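Side-chain contacts in phage integrase (Pectobacterium atrosepticum, PDB 3JU0), which probably binds DNA at arm-type sites through this N-terminal domain, as part of a tyrosine recombinase that integrates mobile DNA: residues Lys7-Lys12 with Gly54-Val59; Glu17-Leu20 with Met26-Leu29; Lys36-Ser41 with Val59-Ala64; Arg49-Gly54 with Ile79-Lys84. All blocks are in the same frame, centred on the assembly; numbering follows the deposited sequence.

Contact 1 of 4, residues Lys7-Lys12 with Gly54-Val59; sequences KVKNAK and GVYPAV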
# COMPACT_ATOMS: atom_id res chain seq x y z
N LYS A 7 -6.70 10.63 -8.74
CA LYS A 7 -5.68 10.01 -9.56
C LYS A 7 -5.75 8.50 -9.40
O LYS A 7 -5.62 7.75 -10.34
CB LYS A 7 -4.32 10.55 -9.21
CG LYS A 7 -4.15 12.08 -9.55
CD LYS A 7 -2.70 12.47 -9.37
N VAL A 8 -5.98 8.05 -8.15
CA VAL A 8 -6.09 6.62 -7.89
C VAL A 8 -7.27 6.02 -8.60
O VAL A 8 -7.11 5.00 -9.26
CB VAL A 8 -6.12 6.35 -6.39
CG1 VAL A 8 -6.42 4.88 -6.11
CG2 VAL A 8 -4.84 6.78 -5.74
N LYS A 9 -8.44 6.63 -8.47
CA LYS A 9 -9.67 6.13 -9.08
C LYS A 9 -9.55 6.10 -10.59
O LYS A 9 -10.01 5.13 -11.23
CB LYS A 9 -10.85 7.01 -8.65
CG LYS A 9 -12.19 6.53 -9.11
CD LYS A 9 -13.24 7.51 -8.65
CE LYS A 9 -14.60 6.85 -8.50
NZ LYS A 9 -14.57 5.58 -9.25
N ASN A 10 -8.97 7.17 -11.16
CA ASN A 10 -9.00 7.34 -12.59
C ASN A 10 -7.85 6.64 -13.37
O ASN A 10 -7.89 6.56 -14.62
CB ASN A 10 -9.04 8.82 -12.91
CG ASN A 10 -10.33 9.51 -12.44
OD1 ASN A 10 -11.40 8.89 -12.36
ND2 ASN A 10 -10.24 10.81 -12.25
N ALA A 11 -6.85 6.11 -12.66
CA ALA A 11 -5.78 5.39 -13.28
C ALA A 11 -6.33 4.20 -14.06
O ALA A 11 -7.18 3.46 -13.56
CB ALA A 11 -4.74 4.93 -12.25
N LYS A 12 -5.90 4.04 -15.32
CA LYS A 12 -6.36 2.93 -16.16
C LYS A 12 -5.25 1.93 -16.38
O LYS A 12 -4.08 2.28 -16.37
CB LYS A 12 -6.86 3.47 -17.51
CG LYS A 12 -6.23 4.83 -17.74
CD LYS A 12 -5.56 5.24 -16.40
CE LYS A 12 -4.43 6.21 -16.52
NZ LYS A 12 -3.19 5.53 -16.87
N GLY A 54 -2.76 -3.98 0.74
CA GLY A 54 -4.17 -4.11 0.44
C GLY A 54 -4.51 -3.78 -1.00
O GLY A 54 -3.63 -3.48 -1.80
N VAL A 55 -5.81 -3.84 -1.27
CA VAL A 55 -6.36 -3.72 -2.62
C VAL A 55 -7.32 -2.54 -2.67
O VAL A 55 -8.24 -2.50 -1.90
CB VAL A 55 -7.07 -5.04 -3.03
CG1 VAL A 55 -7.81 -4.90 -4.32
CG2 VAL A 55 -6.02 -6.15 -3.11
N TYR A 56 -7.16 -1.65 -3.65
CA TYR A 56 -8.14 -0.59 -3.87
C TYR A 56 -9.31 -1.17 -4.71
O TYR A 56 -9.08 -1.89 -5.66
CB TYR A 56 -7.44 0.53 -4.67
CG TYR A 56 -8.33 1.69 -5.04
CD1 TYR A 56 -8.57 2.74 -4.19
CD2 TYR A 56 -8.97 1.71 -6.26
CE1 TYR A 56 -9.44 3.78 -4.52
CE2 TYR A 56 -9.77 2.76 -6.61
CZ TYR A 56 -10.00 3.77 -5.75
OH TYR A 56 -10.81 4.81 -6.15
N PRO A 57 -10.54 -0.81 -4.40
CA PRO A 57 -11.05 0.20 -3.50
C PRO A 57 -11.41 -0.32 -2.10
O PRO A 57 -11.89 0.43 -1.32
CB PRO A 57 -12.33 0.67 -4.24
CG PRO A 57 -12.75 -0.57 -4.87
CD PRO A 57 -11.57 -1.27 -5.35
N ALA A 58 -11.12 -1.59 -1.79
CA ALA A 58 -11.33 -2.13 -0.42
C ALA A 58 -10.56 -1.29 0.59
O ALA A 58 -11.05 -0.98 1.70
CB ALA A 58 -10.96 -3.56 -0.39
N VAL A 59 -9.37 -0.87 0.17
CA VAL A 59 -8.47 -0.03 0.93
C VAL A 59 -8.31 1.29 0.15
O VAL A 59 -7.81 1.33 -0.96
CB VAL A 59 -7.12 -0.77 1.08
CG1 VAL A 59 -6.10 0.11 1.81
CG2 VAL A 59 -7.32 -2.14 1.79

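Contact 2 of 4, residues Glu17-Leu20 with Met26-Leu29; sequences EYKL and MHLL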
# COMPACT_ATOMS: atom_id res chain seq x y z
N GLU A 17 2.15 -3.84 -15.99
CA GLU A 17 1.93 -3.23 -14.68
C GLU A 17 2.77 -1.97 -14.61
O GLU A 17 3.86 -1.87 -15.23
CB GLU A 17 2.28 -4.20 -13.56
CG GLU A 17 3.72 -4.53 -13.38
CD GLU A 17 3.93 -5.53 -12.25
OE1 GLU A 17 3.01 -6.29 -11.96
OE2 GLU A 17 5.02 -5.50 -11.67
N TYR A 18 2.23 -0.98 -13.91
CA TYR A 18 2.97 0.20 -13.57
C TYR A 18 2.70 0.67 -12.15
O TYR A 18 1.66 0.38 -11.59
CB TYR A 18 2.76 1.30 -14.61
CG TYR A 18 1.40 1.91 -14.68
CD1 TYR A 18 1.07 3.02 -13.92
CD2 TYR A 18 0.41 1.36 -15.44
CE1 TYR A 18 -0.20 3.57 -13.91
CE2 TYR A 18 -0.85 1.90 -15.48
CZ TYR A 18 -1.17 3.02 -14.74
OH TYR A 18 -2.40 3.61 -14.78
N LYS A 19 3.64 1.46 -11.61
CA LYS A 19 3.54 1.98 -10.23
C LYS A 19 3.26 3.44 -10.28
O LYS A 19 3.94 4.19 -11.02
CB LYS A 19 4.87 1.79 -9.51
CG LYS A 19 5.35 0.43 -9.46
CD LYS A 19 6.68 0.44 -8.71
CE LYS A 19 7.52 -0.80 -9.03
NZ LYS A 19 7.04 -1.61 -10.20
N LEU A 20 2.35 3.91 -9.46
CA LEU A 20 2.14 5.30 -9.17
C LEU A 20 2.64 5.57 -7.74
O LEU A 20 2.06 5.06 -6.73
CB LEU A 20 0.69 5.67 -9.30
CG LEU A 20 0.12 5.68 -10.72
CD1 LEU A 20 -1.32 5.98 -10.64
CD2 LEU A 20 0.81 6.73 -11.63
N MET A 26 5.76 4.11 -0.51
CA MET A 26 4.45 3.51 -0.92
C MET A 26 4.06 3.84 -2.33
O MET A 26 4.26 4.97 -2.81
CB MET A 26 3.34 3.91 0.03
CG MET A 26 2.13 3.04 -0.18
SD MET A 26 0.78 3.43 0.93
CE MET A 26 0.10 4.93 0.21
N HIS A 27 3.49 2.87 -3.02
CA HIS A 27 3.01 3.09 -4.38
C HIS A 27 1.75 2.29 -4.58
O HIS A 27 1.45 1.33 -3.87
CB HIS A 27 4.02 2.72 -5.44
CG HIS A 27 4.51 1.32 -5.44
ND1 HIS A 27 3.96 0.29 -6.18
CD2 HIS A 27 5.60 0.80 -4.86
CE1 HIS A 27 4.66 -0.82 -6.00
NE2 HIS A 27 5.68 -0.53 -5.22
N LEU A 28 0.98 2.72 -5.59
CA LEU A 28 -0.11 1.91 -6.14
C LEU A 28 0.43 1.18 -7.38
O LEU A 28 0.96 1.78 -8.28
CB LEU A 28 -1.26 2.83 -6.51
CG LEU A 28 -2.55 2.17 -6.99
CD1 LEU A 28 -3.23 1.61 -5.76
CD2 LEU A 28 -3.39 3.15 -7.74
N LEU A 29 0.24 -0.12 -7.42
CA LEU A 29 0.52 -0.94 -8.57
C LEU A 29 -0.77 -1.10 -9.34
O LEU A 29 -1.77 -1.65 -8.82
CB LEU A 29 1.10 -2.30 -8.14
CG LEU A 29 1.56 -3.20 -9.28
CD1 LEU A 29 2.88 -2.62 -9.97
CD2 LEU A 29 1.81 -4.57 -8.74

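Contact 3 of 4, residues Lys36-Ser41 with Val59-Ala64; sequences KYWRLS and VSLADA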
# COMPACT_ATOMS: atom_id res chain seq x y z
N LYS A 36 -5.78 -3.03 -8.58
CA LYS A 36 -4.95 -1.91 -8.06
C LYS A 36 -4.47 -2.27 -6.63
O LYS A 36 -5.32 -2.50 -5.78
CB LYS A 36 -5.77 -0.63 -8.10
CG LYS A 36 -6.02 -0.04 -9.47
CD LYS A 36 -6.92 1.12 -9.46
CE LYS A 36 -6.97 1.78 -10.83
NZ LYS A 36 -8.07 2.84 -10.93
N TYR A 37 -3.15 -2.43 -6.49
CA TYR A 37 -2.53 -2.97 -5.31
C TYR A 37 -1.74 -1.92 -4.58
O TYR A 37 -0.92 -1.27 -5.19
CB TYR A 37 -1.56 -4.15 -5.63
CG TYR A 37 -2.15 -5.28 -6.41
CD1 TYR A 37 -2.25 -5.23 -7.78
CD2 TYR A 37 -2.51 -6.45 -5.79
CE1 TYR A 37 -2.77 -6.26 -8.52
CE2 TYR A 37 -3.06 -7.50 -6.52
CZ TYR A 37 -3.25 -7.41 -7.88
OH TYR A 37 -3.73 -8.51 -8.61
N TRP A 38 -1.94 -1.78 -3.28
CA TRP A 38 -1.07 -0.90 -2.47
C TRP A 38 0.14 -1.70 -2.00
O TRP A 38 0.01 -2.81 -1.48
CB TRP A 38 -1.78 -0.39 -1.25
CG TRP A 38 -2.98 0.47 -1.54
CD1 TRP A 38 -4.28 0.12 -1.36
CD2 TRP A 38 -2.96 1.77 -2.09
NE1 TRP A 38 -5.08 1.18 -1.72
CE2 TRP A 38 -4.30 2.21 -2.15
CE3 TRP A 38 -1.94 2.63 -2.51
CZ2 TRP A 38 -4.65 3.48 -2.70
CZ3 TRP A 38 -2.31 3.91 -3.00
CH2 TRP A 38 -3.64 4.30 -3.06
N ARG A 39 1.30 -1.09 -2.19
CA ARG A 39 2.58 -1.73 -1.83
C ARG A 39 3.50 -0.78 -1.13
O ARG A 39 3.55 0.40 -1.48
CB ARG A 39 3.31 -2.24 -3.08
CG ARG A 39 2.67 -3.41 -3.76
CD ARG A 39 1.34 -3.66 -3.46
NE ARG A 39 1.16 -5.11 -3.61
CZ ARG A 39 0.15 -5.83 -3.15
NH1 ARG A 39 -0.95 -5.35 -2.36
NH2 ARG A 39 0.26 -7.07 -3.49
N LEU A 40 4.28 -1.32 -0.22
CA LEU A 40 5.32 -0.54 0.47
C LEU A 40 6.69 -1.18 0.24
O LEU A 40 6.93 -2.37 0.56
CB LEU A 40 5.06 -0.47 1.99
CG LEU A 40 6.13 0.23 2.81
CD1 LEU A 40 6.15 1.71 2.44
CD2 LEU A 40 5.92 0.05 4.27
N SER A 41 7.63 -0.39 -0.28
CA SER A 41 9.02 -0.83 -0.37
C SER A 41 9.73 -0.46 0.93
O SER A 41 9.60 0.69 1.43
CB SER A 41 9.62 -0.13 -1.57
OG SER A 41 11.00 -0.46 -1.73
N VAL A 59 -9.37 -0.87 0.17
CA VAL A 59 -8.47 -0.03 0.93
C VAL A 59 -8.31 1.29 0.15
O VAL A 59 -7.81 1.33 -0.96
CB VAL A 59 -7.12 -0.77 1.08
CG1 VAL A 59 -6.10 0.11 1.81
CG2 VAL A 59 -7.32 -2.14 1.79
N SER A 60 -8.71 2.38 0.76
CA SER A 60 -8.60 3.70 0.15
C SER A 60 -7.18 4.25 0.24
O SER A 60 -6.34 3.68 0.92
CB SER A 60 -9.47 4.71 0.82
OG SER A 60 -9.09 5.01 2.15
N LEU A 61 -6.93 5.34 -0.41
CA LEU A 61 -5.64 6.01 -0.28
C LEU A 61 -5.33 6.40 1.17
O LEU A 61 -4.24 6.13 1.67
CB LEU A 61 -5.65 7.26 -1.20
CG LEU A 61 -4.43 8.19 -1.08
CD1 LEU A 61 -3.09 7.53 -1.35
CD2 LEU A 61 -4.56 9.41 -2.00
N ALA A 62 -6.32 6.96 1.85
CA ALA A 62 -6.15 7.26 3.28
C ALA A 62 -5.86 6.01 4.10
O ALA A 62 -5.00 6.02 5.02
CB ALA A 62 -7.33 8.00 3.81
N ASP A 63 -6.61 4.94 3.85
CA ASP A 63 -6.37 3.70 4.52
C ASP A 63 -4.94 3.15 4.26
O ASP A 63 -4.25 2.66 5.15
CB ASP A 63 -7.35 2.63 4.05
CG ASP A 63 -8.80 2.87 4.38
OD1 ASP A 63 -9.12 3.38 5.48
OD2 ASP A 63 -9.65 2.37 3.51
N ALA A 64 -4.49 3.26 3.03
CA ALA A 64 -3.19 2.79 2.64
C ALA A 64 -2.07 3.58 3.35
O ALA A 64 -1.13 2.99 3.83
CB ALA A 64 -3.00 2.87 1.15

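Contact 4 of 4, residues Arg49-Gly54 with Ile79-Lys84; sequences RLLALG and IDPSAK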
# COMPACT_ATOMS: atom_id res chain seq x y z
N ARG A 49 12.64 -5.12 0.36
CA ARG A 49 11.47 -6.01 0.41
C ARG A 49 10.26 -5.18 -0.02
O ARG A 49 10.34 -3.98 -0.11
CB ARG A 49 11.20 -6.54 1.80
CG ARG A 49 12.48 -7.06 2.49
CD ARG A 49 12.28 -8.41 2.95
NE ARG A 49 13.51 -8.76 3.66
N LEU A 50 9.20 -5.89 -0.33
CA LEU A 50 7.95 -5.30 -0.76
C LEU A 50 6.90 -5.91 0.09
O LEU A 50 6.87 -7.11 0.31
CB LEU A 50 7.65 -5.68 -2.19
CG LEU A 50 6.86 -4.81 -3.05
CD1 LEU A 50 7.26 -3.39 -2.97
CD2 LEU A 50 7.17 -5.35 -4.49
N LEU A 51 6.05 -5.05 0.61
CA LEU A 51 4.91 -5.39 1.51
C LEU A 51 3.60 -5.07 0.80
O LEU A 51 3.36 -3.93 0.38
CB LEU A 51 4.99 -4.50 2.77
CG LEU A 51 4.14 -4.84 3.94
CD1 LEU A 51 4.61 -6.21 4.50
CD2 LEU A 51 4.24 -3.81 5.06
N ALA A 52 2.70 -6.04 0.77
CA ALA A 52 1.35 -5.78 0.35
C ALA A 52 0.52 -5.11 1.46
O ALA A 52 0.46 -5.61 2.60
CB ALA A 52 0.69 -7.11 0.01
N LEU A 53 -0.06 -3.96 1.16
CA LEU A 53 -0.88 -3.22 2.09
C LEU A 53 -2.37 -3.38 1.82
O LEU A 53 -3.17 -2.94 2.62
CB LEU A 53 -0.53 -1.75 2.13
CG LEU A 53 0.88 -1.37 2.51
CD1 LEU A 53 1.06 0.14 2.33
CD2 LEU A 53 1.16 -1.78 3.89
N GLY A 54 -2.76 -3.98 0.74
CA GLY A 54 -4.17 -4.11 0.44
C GLY A 54 -4.51 -3.78 -1.00
O GLY A 54 -3.63 -3.48 -1.80
N ILE A 79 10.53 -4.80 14.10
CA ILE A 79 9.67 -5.90 13.77
C ILE A 79 9.44 -5.92 12.27
O ILE A 79 9.05 -4.89 11.68
CB ILE A 79 8.34 -5.78 14.48
CG1 ILE A 79 8.61 -5.86 15.97
CG2 ILE A 79 7.37 -6.83 13.99
CD1 ILE A 79 7.49 -5.56 16.84
N ASP A 80 9.67 -7.07 11.65
CA ASP A 80 9.40 -7.19 10.20
C ASP A 80 7.91 -6.97 9.94
O ASP A 80 7.05 -7.68 10.47
CB ASP A 80 9.74 -8.61 9.74
CG ASP A 80 9.80 -8.71 8.19
OD1 ASP A 80 9.15 -7.87 7.54
OD2 ASP A 80 10.55 -9.59 7.65
N PRO A 81 7.54 -5.93 9.18
CA PRO A 81 6.16 -5.62 9.02
C PRO A 81 5.41 -6.66 8.21
O PRO A 81 4.20 -6.69 8.25
CB PRO A 81 6.18 -4.24 8.36
CG PRO A 81 7.41 -4.24 7.63
CD PRO A 81 8.39 -4.96 8.50
N SER A 82 6.12 -7.55 7.53
CA SER A 82 5.44 -8.68 6.83
C SER A 82 4.80 -9.68 7.78
O SER A 82 3.98 -10.50 7.35
CB SER A 82 6.36 -9.37 5.88
OG SER A 82 7.36 -10.09 6.53
N ALA A 83 5.09 -9.55 9.07
CA ALA A 83 4.53 -10.50 10.05
C ALA A 83 3.15 -10.09 10.46
O ALA A 83 2.41 -10.86 11.01
CB ALA A 83 5.40 -10.58 11.29
N LYS A 84 2.73 -8.90 10.05
CA LYS A 84 1.44 -8.34 10.43
C LYS A 84 0.30 -8.78 9.49
O LYS A 84 0.48 -8.76 8.24
CB LYS A 84 1.53 -6.80 10.38
CG LYS A 84 0.24 -6.07 10.64
CD LYS A 84 -0.22 -6.21 11.99
CE LYS A 84 -1.38 -5.24 12.21
NZ LYS A 84 -1.81 -5.31 13.61

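Contact 1 of 4, residues Lys7-Lys12 with Gly54-Val59
Tyr56 and Val8 carry this contact, a methyl group resting on a phenol ring. Gly54 leads strand 47-56 in, and its backbone is bonded to Trp38 of strand 36-44. Val55 follows, and Val55 O later accepts Val59 N at 2.9 Å, closing the turn that leaves the sheet. Tyr56 then reaches across to the short helix 5-10. Its CG lies anti to the backbone N (chi1 178°), which carries the ring out from the strand and presents one face to Val8. Val8 CG1 sits 3.6 Å from the centroid of the Tyr56 ring and 12° off its normal, a clean CH-pi contact close to every ring carbon. Here the N-terminal helix of the arm-type DNA-binding domain meets strand 47-56, an outermost strand of its four-stranded antiparallel sheet. The far end of the ring meets the next helical residue: Tyr56 OH lies 3.3 Å from Lys9 CB and 3.4 Å from Lys9 CA, and beyond CG the lysine chain leads away. Pro57, joined to Tyr56 by a cis peptide, covers the ring from the opposite face, its CB 3.9 Å above the Tyr56 ring plane, so the aromatic group is sandwiched between proline and valine. Ala58 and Val59 complete the turn. On the helix side, Lys36 NZ donates to the carbonyls of Val8 and Ala11, holding the helix end against strand 36-44.

Contact 2 of 4, residues Glu17-Leu20 with Met26-Leu29
Leu20 and Leu28 face each other as a hydrogen-bonded antiparallel pair, and their four backbone polar groups satisfy one another. Leu20 N gives to Leu28 O at 2.8 Å, nearly straight at 168° and lying in the carbonyl plane. Returning the bond, Leu28 N gives to Leu20 O at 2.8 Å, with the donor tilted 24° from the plane of the Leu20 carbonyl. Both acceptors also take a CA-H contact: Lys19 CA approaches Leu28 O to 3.2 Å, and His27 CA comes equally near Leu20 O. One step along, Lys19 and Leu29 form a non-hydrogen-bonded pair, where Tyr18 O receives the CA-H of Leu29 CA at 3.5 Å. This is the first beta hairpin of the arm-type domain, strands 18-23 and 26-30, with the latter shared with strand 36-44: the backbones of His27 and Leu29 find their partners there, in Arg39 and Tyr37, while that of Tyr18 is bonded to Val30. Lys19 and Leu29 mark one face of the hairpin. On that face the aliphatic part of Lys19 lies over the His27 ring, CD 3.6 Å from the ring centroid; beyond CD the chain bends away from the ring. Glu17 bends the same way, its CG set between the backbone N and carbonyl carbon (chi1 69°), and lays its chain along Leu29, mostly against CD1, which Glu17 CD reaches at 3.8 Å. On the other face Leu20 CB and Leu28 CB lie 4.4 Å apart, and Leu28 continues onto Trp38. The Tyr18 side chain turns away from the partner strand, and its OH bonds to Lys12 O.

Contact 3 of 4, residues Lys36-Ser41 with Val59-Ala64
Trp38 projects from strand 36-44 into the start of helix 61-76, where three residues close around its indole. Ala64 CB sits over one face, 3.5 Å from the centroid of the five-membered ring of Trp38, and the nearest pair is Ala64 CB with Trp38 CD2 at 3.4 Å; the methyl is the only side-chain atom between the Ala64 backbone and the indole. At the edge, in the ring plane, Trp38 NE1 donates to Val59 O at 2.8 Å (160° at the hydrogen), approaching from above the carbonyl plane. That bond satisfies the one polar atom of a buried indole and helps fix its rotation. Leu61 CD1 meets the far end of the six-membered ring, 3.7 Å from Trp38 CH2. The outer side is looser: Ala62 is exposed and points away, and Ser60 points away from the strand, its OG and N engaged with Asp63. Ser60 OG accepts Asp63 N and Ser60 N gives to Asp63 OD2 at 2.9 Å, a capping box at the helix start, one residue after the carbonyl of Val59 that accepts from the indole. A helix opened by a capping box and packed on an antiparallel sheet, here through Trp38, belongs to the core of this arm DNA-binding domain of the MBD-like clan.

Contact 4 of 4, residues Arg49-Gly54 with Ile79-Lys84
Leu51 and Ser82 bring the two backbones nearest, their CA atoms 6.3 Å apart, where extended strand 47-56 passes a compact turn of the loop beyond helix 61-76. The turn is a short 3-10 segment, 81-83, introduced by an Asx turn: Asp80 OD1 accepts Ser82 N at 3.0 Å, from above the carboxylate plane and close to straight at 164°. Two backbone bonds continue the coil, Ala83 N to Asp80 O at 3.0 Å and Lys84 N to Pro81 O at 3.2 Å, each spanning three residues as a 3-10 coil requires. The strand, for its part, pairs with strand 36-44; the backbone of Leu51 is bonded to Leu40, and the two segments meet through apolar packing. Leu51 extends its chain from the strand with CG anti to the backbone N (chi1 -167°), and its two methyls divide the work. Leu51 CD2 lies 3.9 Å from Pro81 CB and a little farther from Pro81 CG. Pro81 in turn leans on Ala71 and Leu75 of helix 61-76, so leucine, proline and helix share one apolar patch that packs this loop between the sheet edge and the helix's far end. Asp80 has a second partner, its OD1 also bonded to Tyr42 OH of strand 36-44, which ties the turn to the sheet by a polar route. The other methyl of Leu51 is pressed hard against the turn's backbone, CD1 lying 3.5 Å from Ser82 CA, tighter than ordinary carbon packing.

From the N terminus, helix 5-10 comes first, and its partner comes only with Tyr56 of strand 47-56, so contact 1 closes a long loop holding the first three strands and most of the fourth. Contact 2 lies wholly within that loop and closes the small hairpin of 17-20 with 26-29. Contact 3 opens after it, running from strand 36-44 to the start of helix 61-76, and crosses contact 1, with which it shares Val59. Contact 4 starts inside both loops and ends past them, crossing each; it shares Gly54 with contact 1. Together they fasten the N-terminal helix, the long helix and the later loop to one sheet.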